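Protein (hdlp (histone deacetylase-like protein)) (Aquifex aeolicus, PDB 1C3P) probably acts as a zinc-dependent deacetylase, being a bacterial homologue of the histone deacetylases that binds zinc and the inhibitors TSA and SAHA. Local coordinates at residues R33-M38 against L308-L313; I66-E71 against E84-G89; H298-A303 against S345-T350. All blocks are in the same frame, centred on the assembly; numbering follows the deposited sequence.

Contact 1: residues R33-M38 against L308-L313; sequences RFKDAM and LIWCEL. Unlike the reference sequence in segment 33-38: Lys35 (reference Leu).
Lys35 lays the aliphatic part of its side chain across the indole of Trp310, and this pair makes the whole contact between the two helices. The reference sequence has leucine where this chain carries Lys35. In Lys35, CG anti to the carbonyl carbon (chi1 -77°) and an extended chi2 carry the chain toward the indole, and the bends at chi3 and chi4 turn CE and NZ over the ring. CD thus comes down on the pyrrole side of the indole, 3.3 Å from Trp310 CD1, with CE following over the ring face. The two side chains meet at roughly a right angle. Beyond CE, Lys35 NZ stands 5.1 Å from the centroid of the five-membered ring, nearly on its normal, a long cation-pi geometry that is at most weakly attractive. Trp310 holds its CG anti to the backbone N (chi1 180°), and its NE1 is hydrogen-bonded to Leu40 O, which helps fix the rotation of the ring. Both side chains also rest on Leu6, and Trp310 reaches Val4 as well. Two helices, 28-37 and 299-314, therefore meet over strand 4-8, the helix-on-parallel-sheet layering of the arginase-like alpha/beta fold of histone deacetylases.

Contact 2: residues I66-E71 against E84-G89; sequences INTLME and EKYNIG
Thr68 and Tyr86 are brought together by two similar first torsions. In Thr68, chi1 of -63° sets OG1 beside the backbone N and swings CG2 to the position anti to it, while in Tyr86 CG lies anti to the carbonyl carbon (chi1 -58°) and the ring reaches across to the threonine. The two branches of Thr68 share the ring: OG1 comes 3.3 Å from Tyr86 CE2, and CG2 sits 3.7 Å from Tyr86 CD2. OG1 meets the ring obliquely. Its polar partner is Asp64 O, one turn back in helix 63-75, and that hydrogen bond fixes which branch of the threonine points where. The same Asp64 offers OD1 to Tyr86 OH in a weak hydrogen bond. Lys85 CG lies 3.4 Å above the plane of the Tyr86 ring, over its centre, on the side away from Thr68, which leaves the phenol between the two residues. The setting is two successive helices, 63-75 and the short 82-86, joined by a loop; helices 54-57 and 98-118 also lie in this part of the deacetylase alpha/beta fold, between strands 46-48 and 122-125. After the short helix, Asn87 takes a positive phi, 63°, and the chain turns so that Ile88 faces helix 63-75. Here the contact is wholly apolar. Leu69 extends CD2 to within 3.8 Å of Ile88 CD1, the two side chains crossing at about a right angle. Phe100, touching Leu69, and Met99, touching Ile88, bring helix 98-118 against this buried side.

Contact 3: residues H298-A303 against S345-T350; sequences HPYALA and SYMLET
Met347 and Leu348, neighbours in a 3-10 turn, close on the aromatic side chains at the start of helix 299-314. The sulfur contacts come first. Met347 SD stands 3.9 Å from His298 NE2 and approaches that imidazole obliquely, the two side chains arriving from opposite directions. The same sulfur lies at the edge of the Tyr300 ring, 5.5 Å from its centroid and 76° off the normal, a Met-aromatic contact. A bend at chi3 of Met347 (-56°) turns the methyl in toward both rings, but CE is modelled too close to Tyr300 for its exact place to be trusted. The second kind is CH-pi. Leu348 CD2 sits over one face of Tyr300, 4.0 Å from the ring centroid and offset toward CE2, which it approaches to 3.6 Å. Tyr300 has its CG anti to the carbonyl carbon (chi1 -66°), which puts one face of the phenol under Leu348 and its CD2 edge beside Met347. Replacing Tyr300 with an alanine would probably leave the Leu348 methyl without its aromatic face and the thioether of Met347 freer to turn. Polar ties lie outside these side chains: Thr350 O is hydrogen-bonded to Arg304 NH1 of helix 299-314, and Leu348 O to Lys327 NZ. Further out, Leu330 of helix 324-332 packs on both Tyr300 and Leu348, and Phe335 meets the His298 ring steeply. The contact lies at a helix start whose His298 side chain is about 8 Å from that of Asp258, a zinc ligand. Between these side chains, then, dispersion and sulfur-aromatic attraction rather than charge make the attachment.

Overall arrangement
Contacts 1 and 3 are neighbours, with centres 13 Å apart: both use helix 299-314, contact 3 at its first turns and contact 1 nearer its end, and Phe34 CD2 packs 3.8 Å from Ala303 O where they touch. Contact 2 is remote, its centre 36 Å from each of the others, and lies across the chain's centre from contact 1. Along the sequence the segments run 33-38, 66-71, 84-89, 298-303, 308-313 and 345-350, so contact 2 is local and closes early, whereas contacts 1 and 3 interlock. Helix 299-314 thereby joins an N-terminal helix and a late loop, with contacts 1 and 3 on the same side of the chain's centre.

Contact 1: residues R33-M38 against L308-L313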
ATOM      1  N   ARG A  33       7.100 -14.132  -9.297  1.00 23.25           N
ATOM      2  CA  ARG A  33       7.003 -15.489  -9.822  1.00 24.33           C
ATOM      3  C   ARG A  33       5.723 -15.666 -10.621  1.00 30.33           C
ATOM      4  O   ARG A  33       5.700 -16.386 -11.613  1.00 25.45           O
ATOM      5  CB  ARG A  33       7.072 -16.517  -8.685  1.00 23.46           C
ATOM      6  CG  ARG A  33       8.443 -16.558  -7.993  1.00 26.94           C
ATOM      7  CD  ARG A  33       8.629 -17.797  -7.123  1.00 42.13           C
ATOM      8  NE  ARG A  33       7.660 -17.864  -6.035  1.00 59.06           N
ATOM      9  CZ  ARG A  33       7.622 -18.833  -5.126  1.00 60.87           C
ATOM     10  NH1 ARG A  33       8.501 -19.823  -5.171  1.00 65.33           N
ATOM     11  NH2 ARG A  33       6.708 -18.807  -4.163  1.00 56.24           N
ATOM     12  N   PHE A  34       4.662 -14.988 -10.196  1.00 24.98           N
ATOM     13  CA  PHE A  34       3.384 -15.075 -10.874  1.00 27.09           C
ATOM     14  C   PHE A  34       3.434 -14.385 -12.241  1.00 23.93           C
ATOM     15  O   PHE A  34       3.004 -14.947 -13.252  1.00 21.71           O
ATOM     16  CB  PHE A  34       2.292 -14.435 -10.011  1.00 24.88           C
ATOM     17  CG  PHE A  34       0.912 -14.641 -10.544  1.00 20.46           C
ATOM     18  CD1 PHE A  34       0.299 -15.881 -10.442  1.00 18.74           C
ATOM     19  CD2 PHE A  34       0.231 -13.601 -11.182  1.00 20.19           C
ATOM     20  CE1 PHE A  34      -0.992 -16.090 -10.968  1.00 23.04           C
ATOM     21  CE2 PHE A  34      -1.051 -13.790 -11.709  1.00 25.08           C
ATOM     22  CZ  PHE A  34      -1.665 -15.045 -11.600  1.00 23.31           C
ATOM     23  N   LYS A  35       3.967 -13.171 -12.311  1.00 21.33           N
ATOM     24  CA  LYS A  35       3.995 -12.555 -13.622  1.00 22.54           C
ATOM     25  C   LYS A  35       4.911 -13.305 -14.573  1.00 24.68           C
ATOM     26  O   LYS A  35       4.686 -13.295 -15.776  1.00 22.33           O
ATOM     27  CB  LYS A  35       4.388 -11.095 -13.539  1.00 29.70           C
ATOM     28  CG  LYS A  35       3.240 -10.226 -13.052  1.00 29.48           C
ATOM     29  CD  LYS A  35       3.659  -8.789 -12.963  1.00 42.17           C
ATOM     30  CE  LYS A  35       4.764  -8.621 -11.953  1.00 34.89           C
ATOM     31  NZ  LYS A  35       5.994  -9.387 -12.280  1.00 67.18           N
ATOM     32  N   ASP A  36       5.932 -13.958 -14.035  1.00 25.67           N
ATOM     33  CA  ASP A  36       6.842 -14.720 -14.877  1.00 25.57           C
ATOM     34  C   ASP A  36       6.104 -15.952 -15.384  1.00 28.04           C
ATOM     35  O   ASP A  36       6.141 -16.256 -16.580  1.00 29.52           O
ATOM     36  CB  ASP A  36       8.091 -15.135 -14.093  1.00 32.26           C
ATOM     37  CG  ASP A  36       9.096 -15.901 -14.954  1.00 33.92           C
ATOM     38  OD1 ASP A  36       9.430 -15.425 -16.060  1.00 40.22           O
ATOM     39  OD2 ASP A  36       9.559 -16.967 -14.515  1.00 40.06           O
ATOM     40  N   ALA A  37       5.424 -16.654 -14.481  1.00 23.32           N
ATOM     41  CA  ALA A  37       4.665 -17.847 -14.866  1.00 28.22           C
ATOM     42  C   ALA A  37       3.625 -17.510 -15.949  1.00 28.41           C
ATOM     43  O   ALA A  37       3.370 -18.321 -16.837  1.00 29.27           O
ATOM     44  CB  ALA A  37       3.979 -18.470 -13.623  1.00 25.93           C
ATOM     45  N   MET A  38       3.049 -16.308 -15.879  1.00 24.76           N
ATOM     46  CA  MET A  38       2.034 -15.833 -16.848  1.00 25.45           C
ATOM     47  C   MET A  38       2.668 -15.196 -18.098  1.00 26.42           C
ATOM     48  O   MET A  38       1.954 -14.761 -19.020  1.00 23.77           O
ATOM     49  CB  MET A  38       1.130 -14.778 -16.189  1.00 25.19           C
ATOM     50  CG  MET A  38       0.264 -15.286 -15.057  1.00 22.32           C
ATOM     51  SD  MET A  38      -1.119 -16.235 -15.701  1.00 29.90           S
ATOM     52  CE  MET A  38      -1.951 -14.949 -16.643  1.00 26.51           C
ATOM     53  N   LEU A 308      -3.177  -7.103 -12.710  1.00 19.97           N
ATOM     54  CA  LEU A 308      -3.985  -6.183 -13.515  1.00 22.54           C
ATOM     55  C   LEU A 308      -3.293  -4.816 -13.588  1.00 22.98           C
ATOM     56  O   LEU A 308      -3.255  -4.164 -14.644  1.00 22.27           O
ATOM     57  CB  LEU A 308      -5.395  -6.017 -12.928  1.00 21.13           C
ATOM     58  CG  LEU A 308      -6.311  -7.244 -12.959  1.00 22.82           C
ATOM     59  CD1 LEU A 308      -7.722  -6.884 -12.441  1.00 25.01           C
ATOM     60  CD2 LEU A 308      -6.388  -7.753 -14.406  1.00 29.09           C
ATOM     61  N   ILE A 309      -2.745  -4.374 -12.461  1.00 22.54           N
ATOM     62  CA  ILE A 309      -2.053  -3.093 -12.432  1.00 17.09           C
ATOM     63  C   ILE A 309      -0.834  -3.138 -13.347  1.00 20.84           C
ATOM     64  O   ILE A 309      -0.581  -2.197 -14.101  1.00 25.20           O
ATOM     65  CB  ILE A 309      -1.551  -2.739 -11.018  1.00 18.12           C
ATOM     66  CG1 ILE A 309      -2.730  -2.586 -10.056  1.00 18.26           C
ATOM     67  CG2 ILE A 309      -0.731  -1.461 -11.076  1.00 24.16           C
ATOM     68  CD1 ILE A 309      -3.680  -1.468 -10.435  1.00 26.57           C
ATOM     69  N   TRP A 310      -0.071  -4.225 -13.284  1.00 16.86           N
ATOM     70  CA  TRP A 310       1.128  -4.304 -14.124  1.00 17.86           C
ATOM     71  C   TRP A 310       0.751  -4.302 -15.612  1.00 20.86           C
ATOM     72  O   TRP A 310       1.389  -3.620 -16.422  1.00 21.38           O
ATOM     73  CB  TRP A 310       1.949  -5.542 -13.774  1.00 14.83           C
ATOM     74  CG  TRP A 310       3.172  -5.668 -14.609  1.00 16.63           C
ATOM     75  CD1 TRP A 310       3.445  -6.659 -15.507  1.00 19.82           C
ATOM     76  CD2 TRP A 310       4.245  -4.714 -14.721  1.00 18.62           C
ATOM     77  NE1 TRP A 310       4.614  -6.381 -16.175  1.00 25.84           N
ATOM     78  CE2 TRP A 310       5.125  -5.195 -15.714  1.00 25.60           C
ATOM     79  CE3 TRP A 310       4.546  -3.502 -14.082  1.00 24.06           C
ATOM     80  CZ2 TRP A 310       6.287  -4.506 -16.083  1.00 26.14           C
ATOM     81  CZ3 TRP A 310       5.696  -2.817 -14.446  1.00 24.89           C
ATOM     82  CH2 TRP A 310       6.555  -3.321 -15.440  1.00 24.96           C
ATOM     83  N   CYS A 311      -0.293  -5.049 -15.965  1.00 24.22           N
ATOM     84  CA  CYS A 311      -0.750  -5.088 -17.350  1.00 27.66           C
ATOM     85  C   CYS A 311      -1.174  -3.698 -17.831  1.00 22.95           C
ATOM     86  O   CYS A 311      -0.835  -3.314 -18.946  1.00 25.47           O
ATOM     87  CB  CYS A 311      -1.900  -6.102 -17.522  1.00 25.37           C
ATOM     88  SG  CYS A 311      -1.410  -7.860 -17.446  1.00 27.22           S
ATOM     89  N   GLU A 312      -1.895  -2.937 -16.999  1.00 17.03           N
ATOM     90  CA  GLU A 312      -2.314  -1.570 -17.373  1.00 22.44           C
ATOM     91  C   GLU A 312      -1.100  -0.679 -17.646  1.00 27.47           C
ATOM     92  O   GLU A 312      -1.021   0.005 -18.668  1.00 22.33           O
ATOM     93  CB  GLU A 312      -3.089  -0.884 -16.242  1.00 20.81           C
ATOM     94  CG  GLU A 312      -4.499  -0.423 -16.549  1.00 43.65           C
ATOM     95  CD  GLU A 312      -4.639   0.374 -17.832  1.00 29.63           C
ATOM     96  OE1 GLU A 312      -3.960   1.409 -18.016  1.00 38.85           O
ATOM     97  OE2 GLU A 312      -5.460  -0.048 -18.665  1.00 53.22           O
ATOM     98  N   LEU A 313      -0.162  -0.662 -16.703  1.00 23.82           N
ATOM     99  CA  LEU A 313       1.035   0.171 -16.835  1.00 20.72           C
ATOM    100  C   LEU A 313       1.922  -0.240 -18.003  1.00 18.21           C
ATOM    101  O   LEU A 313       2.400   0.616 -18.749  1.00 21.48           O
ATOM    102  CB  LEU A 313       1.874   0.117 -15.555  1.00 27.82           C
ATOM    103  CG  LEU A 313       1.309   0.730 -14.274  1.00 33.55           C
ATOM    104  CD1 LEU A 313       2.274   0.456 -13.133  1.00 24.03           C
ATOM    105  CD2 LEU A 313       1.111   2.220 -14.462  1.00 28.20           C
TER

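Contact 2: residues I66-E71 against E84-G89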
ATOM      1  N   ILE A  66      15.941   3.807  14.321  1.00 14.29           N
ATOM      2  CA  ILE A  66      16.559   3.001  13.275  1.00 18.86           C
ATOM      3  C   ILE A  66      17.623   2.113  13.889  1.00 25.20           C
ATOM      4  O   ILE A  66      17.668   0.929  13.577  1.00 14.60           O
ATOM      5  CB  ILE A  66      17.202   3.884  12.168  1.00 15.56           C
ATOM      6  CG1 ILE A  66      16.106   4.653  11.438  1.00 19.68           C
ATOM      7  CG2 ILE A  66      17.996   3.018  11.179  1.00 20.45           C
ATOM      8  CD1 ILE A  66      15.116   3.723  10.712  1.00 29.11           C
ATOM      9  N   ASN A  67      18.468   2.665  14.767  1.00 18.21           N
ATOM     10  CA  ASN A  67      19.521   1.849  15.377  1.00 20.03           C
ATOM     11  C   ASN A  67      18.940   0.698  16.179  1.00 15.87           C
ATOM     12  O   ASN A  67      19.528  -0.391  16.225  1.00 18.64           O
ATOM     13  CB  ASN A  67      20.459   2.669  16.273  1.00 21.73           C
ATOM     14  CG  ASN A  67      21.370   3.600  15.480  1.00 21.69           C
ATOM     15  OD1 ASN A  67      21.589   3.410  14.289  1.00 23.97           O
ATOM     16  ND2 ASN A  67      21.914   4.599  16.150  1.00 23.23           N
ATOM     17  N   THR A  68      17.781   0.925  16.787  1.00 16.55           N
ATOM     18  CA  THR A  68      17.138  -0.117  17.569  1.00 20.34           C
ATOM     19  C   THR A  68      16.649  -1.244  16.660  1.00 16.66           C
ATOM     20  O   THR A  68      16.768  -2.418  17.002  1.00 18.79           O
ATOM     21  CB  THR A  68      15.960   0.435  18.388  1.00 22.99           C
ATOM     22  OG1 THR A  68      16.456   1.401  19.332  1.00 21.75           O
ATOM     23  CG2 THR A  68      15.282  -0.683  19.153  1.00 17.37           C
ATOM     24  N   LEU A  69      16.113  -0.894  15.497  1.00 14.82           N
ATOM     25  CA  LEU A  69      15.654  -1.926  14.574  1.00 15.20           C
ATOM     26  C   LEU A  69      16.838  -2.782  14.115  1.00 15.11           C
ATOM     27  O   LEU A  69      16.734  -4.008  14.001  1.00 13.30           O
ATOM     28  CB  LEU A  69      14.983  -1.303  13.341  1.00 16.87           C
ATOM     29  CG  LEU A  69      13.671  -0.537  13.533  1.00 14.76           C
ATOM     30  CD1 LEU A  69      13.254   0.124  12.225  1.00 16.81           C
ATOM     31  CD2 LEU A  69      12.598  -1.490  14.005  1.00 17.26           C
ATOM     32  N   MET A  70      17.965  -2.138  13.843  1.00 13.40           N
ATOM     33  CA  MET A  70      19.145  -2.879  13.397  1.00 16.97           C
ATOM     34  C   MET A  70      19.699  -3.802  14.473  1.00 19.11           C
ATOM     35  O   MET A  70      20.117  -4.914  14.178  1.00 17.10           O
ATOM     36  CB  MET A  70      20.242  -1.926  12.957  1.00 14.87           C
ATOM     37  CG  MET A  70      19.803  -0.992  11.832  1.00 15.18           C
ATOM     38  SD  MET A  70      21.136   0.139  11.314  1.00 28.71           S
ATOM     39  CE  MET A  70      22.146  -0.983  10.382  1.00 21.19           C
ATOM     40  N   GLU A  71      19.733  -3.323  15.710  1.00 15.06           N
ATOM     41  CA  GLU A  71      20.247  -4.121  16.818  1.00 16.12           C
ATOM     42  C   GLU A  71      19.292  -5.267  17.142  1.00 16.48           C
ATOM     43  O   GLU A  71      19.713  -6.416  17.326  1.00 17.20           O
ATOM     44  CB  GLU A  71      20.432  -3.245  18.056  1.00 16.12           C
ATOM     45  CG  GLU A  71      20.964  -3.997  19.247  1.00 20.26           C
ATOM     46  CD  GLU A  71      22.464  -4.244  19.177  1.00 32.31           C
ATOM     47  OE1 GLU A  71      23.038  -4.679  20.202  1.00 27.07           O
ATOM     48  OE2 GLU A  71      23.069  -3.997  18.114  1.00 24.85           O
ATOM     49  N   GLU A  84       8.149  -1.009  24.937  1.00 18.76           N
ATOM     50  CA  GLU A  84       7.385   0.157  25.356  1.00 24.12           C
ATOM     51  C   GLU A  84       7.636   1.403  24.514  1.00 25.36           C
ATOM     52  O   GLU A  84       6.700   2.074  24.074  1.00 26.17           O
ATOM     53  CB  GLU A  84       7.708   0.484  26.808  1.00 32.64           C
ATOM     54  CG  GLU A  84       9.190   0.417  27.123  1.00 37.91           C
ATOM     55  CD  GLU A  84       9.613  -0.904  27.775  1.00 51.24           C
ATOM     56  OE1 GLU A  84       9.860  -0.884  29.015  1.00 24.82           O
ATOM     57  OE2 GLU A  84       9.687  -1.947  27.060  1.00 22.57           O
ATOM     58  N   LYS A  85       8.907   1.701  24.300  1.00 18.78           N
ATOM     59  CA  LYS A  85       9.318   2.878  23.551  1.00 20.03           C
ATOM     60  C   LYS A  85       9.133   2.846  22.027  1.00 18.31           C
ATOM     61  O   LYS A  85       8.699   3.835  21.433  1.00 21.65           O
ATOM     62  CB  LYS A  85      10.792   3.164  23.853  1.00 18.59           C
ATOM     63  CG  LYS A  85      11.400   4.288  23.020  1.00 35.69           C
ATOM     64  CD  LYS A  85      11.042   5.659  23.544  1.00 51.51           C
ATOM     65  CE  LYS A  85      11.860   5.977  24.776  1.00 59.18           C
ATOM     66  NZ  LYS A  85      13.311   5.931  24.441  1.00 56.63           N
ATOM     67  N   TYR A  86       9.448   1.715  21.408  1.00 19.45           N
ATOM     68  CA  TYR A  86       9.392   1.615  19.950  1.00 14.26           C
ATOM     69  C   TYR A  86       8.338   0.687  19.386  1.00 19.03           C
ATOM     70  O   TYR A  86       8.257   0.517  18.160  1.00 19.18           O
ATOM     71  CB  TYR A  86      10.763   1.183  19.448  1.00 14.95           C
ATOM     72  CG  TYR A  86      11.850   2.145  19.859  1.00 19.76           C
ATOM     73  CD1 TYR A  86      11.866   3.454  19.372  1.00 18.83           C
ATOM     74  CD2 TYR A  86      12.885   1.738  20.708  1.00 18.14           C
ATOM     75  CE1 TYR A  86      12.888   4.336  19.711  1.00 20.29           C
ATOM     76  CE2 TYR A  86      13.903   2.605  21.055  1.00 22.66           C
ATOM     77  CZ  TYR A  86      13.899   3.903  20.550  1.00 22.61           C
ATOM     78  OH  TYR A  86      14.908   4.758  20.892  1.00 23.68           O
ATOM     79  N   ASN A  87       7.560   0.074  20.275  1.00 17.59           N
ATOM     80  CA  ASN A  87       6.458  -0.828  19.891  1.00 18.07           C
ATOM     81  C   ASN A  87       6.974  -2.066  19.150  1.00 24.24           C
ATOM     82  O   ASN A  87       6.272  -2.641  18.310  1.00 18.57           O
ATOM     83  CB  ASN A  87       5.454  -0.062  19.001  1.00 23.87           C
ATOM     84  CG  ASN A  87       4.020  -0.599  19.108  1.00 30.67           C
ATOM     85  OD1 ASN A  87       3.136  -0.228  18.314  1.00 31.55           O
ATOM     86  ND2 ASN A  87       3.779  -1.445  20.094  1.00 20.18           N
ATOM     87  N   ILE A  88       8.195  -2.483  19.478  1.00 18.80           N
ATOM     88  CA  ILE A  88       8.806  -3.658  18.850  1.00 18.55           C
ATOM     89  C   ILE A  88       8.749  -4.894  19.741  1.00 14.36           C
ATOM     90  O   ILE A  88       8.914  -4.783  20.946  1.00 21.93           O
ATOM     91  CB  ILE A  88      10.304  -3.388  18.549  1.00 26.44           C
ATOM     92  CG1 ILE A  88      10.418  -2.307  17.489  1.00 36.30           C
ATOM     93  CG2 ILE A  88      10.988  -4.652  18.053  1.00 43.71           C
ATOM     94  CD1 ILE A  88       9.760  -2.707  16.223  1.00 24.08           C
ATOM     95  N   GLY A  89       8.526  -6.065  19.146  1.00 18.71           N
ATOM     96  CA  GLY A  89       8.538  -7.281  19.940  1.00 20.23           C
ATOM     97  C   GLY A  89       7.229  -8.002  20.157  1.00 20.85           C
ATOM     98  O   GLY A  89       7.247  -9.210  20.388  1.00 25.47           O
TER

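Contact 3: residues H298-A303 against S345-T350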
ATOM      1  N   HIS A 298      -4.143 -11.895   1.130  1.00 23.80           N
ATOM      2  CA  HIS A 298      -4.620 -13.115   0.479  1.00 23.44           C
ATOM      3  C   HIS A 298      -3.739 -13.267  -0.757  1.00 23.11           C
ATOM      4  O   HIS A 298      -3.750 -12.408  -1.639  1.00 22.64           O
ATOM      5  CB  HIS A 298      -6.069 -12.991   0.027  1.00 23.37           C
ATOM      6  CG  HIS A 298      -6.617 -14.272  -0.522  1.00 32.94           C
ATOM      7  ND1 HIS A 298      -7.259 -15.208   0.260  1.00 38.29           N
ATOM      8  CD2 HIS A 298      -6.516 -14.817  -1.754  1.00 24.31           C
ATOM      9  CE1 HIS A 298      -7.530 -16.276  -0.468  1.00 26.60           C
ATOM     10  NE2 HIS A 298      -7.090 -16.065  -1.695  1.00 36.57           N
ATOM     11  N   PRO A 299      -2.977 -14.370  -0.846  1.00 21.07           N
ATOM     12  CA  PRO A 299      -2.083 -14.608  -1.981  1.00 26.62           C
ATOM     13  C   PRO A 299      -2.700 -14.570  -3.375  1.00 25.75           C
ATOM     14  O   PRO A 299      -2.122 -13.999  -4.302  1.00 24.36           O
ATOM     15  CB  PRO A 299      -1.460 -15.968  -1.641  1.00 28.95           C
ATOM     16  CG  PRO A 299      -2.566 -16.642  -0.847  1.00 35.16           C
ATOM     17  CD  PRO A 299      -2.896 -15.499   0.097  1.00 27.42           C
ATOM     18  N   TYR A 300      -3.857 -15.192  -3.532  1.00 24.48           N
ATOM     19  CA  TYR A 300      -4.511 -15.206  -4.827  1.00 22.94           C
ATOM     20  C   TYR A 300      -4.993 -13.818  -5.215  1.00 22.80           C
ATOM     21  O   TYR A 300      -4.828 -13.380  -6.356  1.00 19.14           O
ATOM     22  CB  TYR A 300      -5.720 -16.131  -4.800  1.00 25.24           C
ATOM     23  CG  TYR A 300      -5.443 -17.607  -4.603  1.00 30.44           C
ATOM     24  CD1 TYR A 300      -4.200 -18.074  -4.176  1.00 26.01           C
ATOM     25  CD2 TYR A 300      -6.461 -18.537  -4.788  1.00 31.37           C
ATOM     26  CE1 TYR A 300      -3.989 -19.431  -3.933  1.00 29.66           C
ATOM     27  CE2 TYR A 300      -6.266 -19.883  -4.551  1.00 35.88           C
ATOM     28  CZ  TYR A 300      -5.032 -20.324  -4.121  1.00 38.44           C
ATOM     29  OH  TYR A 300      -4.868 -21.656  -3.846  1.00 33.41           O
ATOM     30  N   ALA A 301      -5.617 -13.149  -4.253  1.00 23.08           N
ATOM     31  CA  ALA A 301      -6.184 -11.824  -4.463  1.00 21.68           C
ATOM     32  C   ALA A 301      -5.093 -10.849  -4.841  1.00 23.49           C
ATOM     33  O   ALA A 301      -5.223 -10.095  -5.800  1.00 21.21           O
ATOM     34  CB  ALA A 301      -6.897 -11.353  -3.198  1.00 19.52           C
ATOM     35  N   LEU A 302      -4.019 -10.881  -4.060  1.00 23.19           N
ATOM     36  CA  LEU A 302      -2.871 -10.025  -4.265  1.00 20.66           C
ATOM     37  C   LEU A 302      -2.265 -10.233  -5.643  1.00 22.08           C
ATOM     38  O   LEU A 302      -2.112  -9.288  -6.404  1.00 20.43           O
ATOM     39  CB  LEU A 302      -1.839 -10.314  -3.164  1.00 23.31           C
ATOM     40  CG  LEU A 302      -0.428  -9.720  -3.152  1.00 36.66           C
ATOM     41  CD1 LEU A 302       0.204  -9.991  -1.795  1.00 38.41           C
ATOM     42  CD2 LEU A 302       0.426 -10.326  -4.245  1.00 28.52           C
ATOM     43  N   ALA A 303      -1.941 -11.482  -5.969  1.00 19.58           N
ATOM     44  CA  ALA A 303      -1.315 -11.781  -7.249  1.00 19.77           C
ATOM     45  C   ALA A 303      -2.111 -11.361  -8.464  1.00 19.19           C
ATOM     46  O   ALA A 303      -1.566 -10.753  -9.387  1.00 22.51           O
ATOM     47  CB  ALA A 303      -0.989 -13.261  -7.336  1.00 21.69           C
ATOM     48  N   SER A 345     -11.207 -21.367  -4.939  1.00 28.34           N
ATOM     49  CA  SER A 345     -10.587 -21.974  -6.118  1.00 30.95           C
ATOM     50  C   SER A 345     -11.029 -21.363  -7.447  1.00 30.92           C
ATOM     51  O   SER A 345     -10.337 -21.504  -8.460  1.00 31.15           O
ATOM     52  CB  SER A 345     -10.862 -23.474  -6.144  1.00 29.56           C
ATOM     53  OG  SER A 345     -12.249 -23.695  -6.277  1.00 29.38           O
ATOM     54  N   TYR A 346     -12.182 -20.701  -7.456  1.00 25.64           N
ATOM     55  CA  TYR A 346     -12.683 -20.065  -8.673  1.00 26.81           C
ATOM     56  C   TYR A 346     -11.723 -18.957  -9.118  1.00 25.57           C
ATOM     57  O   TYR A 346     -11.699 -18.570 -10.285  1.00 28.07           O
ATOM     58  CB  TYR A 346     -14.055 -19.454  -8.397  1.00 34.41           C
ATOM     59  CG  TYR A 346     -14.016 -18.332  -7.369  1.00 27.35           C
ATOM     60  CD1 TYR A 346     -13.741 -17.012  -7.745  1.00 24.87           C
ATOM     61  CD2 TYR A 346     -14.233 -18.602  -6.018  1.00 27.70           C
ATOM     62  CE1 TYR A 346     -13.690 -15.977  -6.791  1.00 28.05           C
ATOM     63  CE2 TYR A 346     -14.181 -17.579  -5.055  1.00 26.59           C
ATOM     64  CZ  TYR A 346     -13.911 -16.274  -5.449  1.00 33.75           C
ATOM     65  OH  TYR A 346     -13.871 -15.275  -4.495  1.00 26.06           O
ATOM     66  N   MET A 347     -10.942 -18.435  -8.177  1.00 29.08           N
ATOM     67  CA  MET A 347      -9.995 -17.362  -8.487  1.00 24.19           C
ATOM     68  C   MET A 347      -8.905 -17.843  -9.419  1.00 29.45           C
ATOM     69  O   MET A 347      -8.298 -17.041 -10.140  1.00 28.08           O
ATOM     70  CB  MET A 347      -9.359 -16.824  -7.202  1.00 24.87           C
ATOM     71  CG  MET A 347     -10.345 -16.176  -6.253  1.00 23.66           C
ATOM     72  SD  MET A 347      -9.543 -15.646  -4.693  1.00 27.02           S
ATOM     73  CE  MET A 347      -8.860 -17.052  -4.137  1.00 37.69           C
ATOM     74  N   LEU A 348      -8.673 -19.158  -9.408  1.00 23.71           N
ATOM     75  CA  LEU A 348      -7.647 -19.786 -10.244  1.00 34.11           C
ATOM     76  C   LEU A 348      -8.138 -19.954 -11.680  1.00 36.09           C
ATOM     77  O   LEU A 348      -7.354 -20.238 -12.587  1.00 33.30           O
ATOM     78  CB  LEU A 348      -7.283 -21.174  -9.696  1.00 25.37           C
ATOM     79  CG  LEU A 348      -6.825 -21.373  -8.251  1.00 30.38           C
ATOM     80  CD1 LEU A 348      -6.635 -22.872  -7.988  1.00 27.44           C
ATOM     81  CD2 LEU A 348      -5.529 -20.606  -7.993  1.00 36.44           C
ATOM     82  N   GLU A 349      -9.438 -19.770 -11.876  1.00 30.51           N
ATOM     83  CA  GLU A 349     -10.059 -19.942 -13.183  1.00 35.53           C
ATOM     84  C   GLU A 349     -10.128 -18.699 -14.072  1.00 38.48           C
ATOM     85  O   GLU A 349     -10.536 -18.781 -15.231  1.00 40.12           O
ATOM     86  CB  GLU A 349     -11.468 -20.511 -12.991  1.00 31.35           C
ATOM     87  CG  GLU A 349     -11.504 -21.836 -12.260  1.00 29.09           C
ATOM     88  CD  GLU A 349     -10.682 -22.904 -12.956  1.00 31.78           C
ATOM     89  OE1 GLU A 349     -10.704 -22.939 -14.203  1.00 30.98           O
ATOM     90  OE2 GLU A 349     -10.035 -23.716 -12.266  1.00 30.67           O
ATOM     91  N   THR A 350      -9.743 -17.551 -13.536  1.00 33.58           N
ATOM     92  CA  THR A 350      -9.769 -16.317 -14.306  1.00 29.74           C
ATOM     93  C   THR A 350      -8.901 -15.278 -13.628  1.00 30.63           C
ATOM     94  O   THR A 350      -8.704 -15.319 -12.416  1.00 26.62           O
ATOM     95  CB  THR A 350     -11.184 -15.745 -14.418  1.00 35.91           C
ATOM     96  OG1 THR A 350     -12.028 -16.681 -15.097  1.00 45.03           O
ATOM     97  CG2 THR A 350     -11.168 -14.441 -15.197  1.00 49.48           C
TER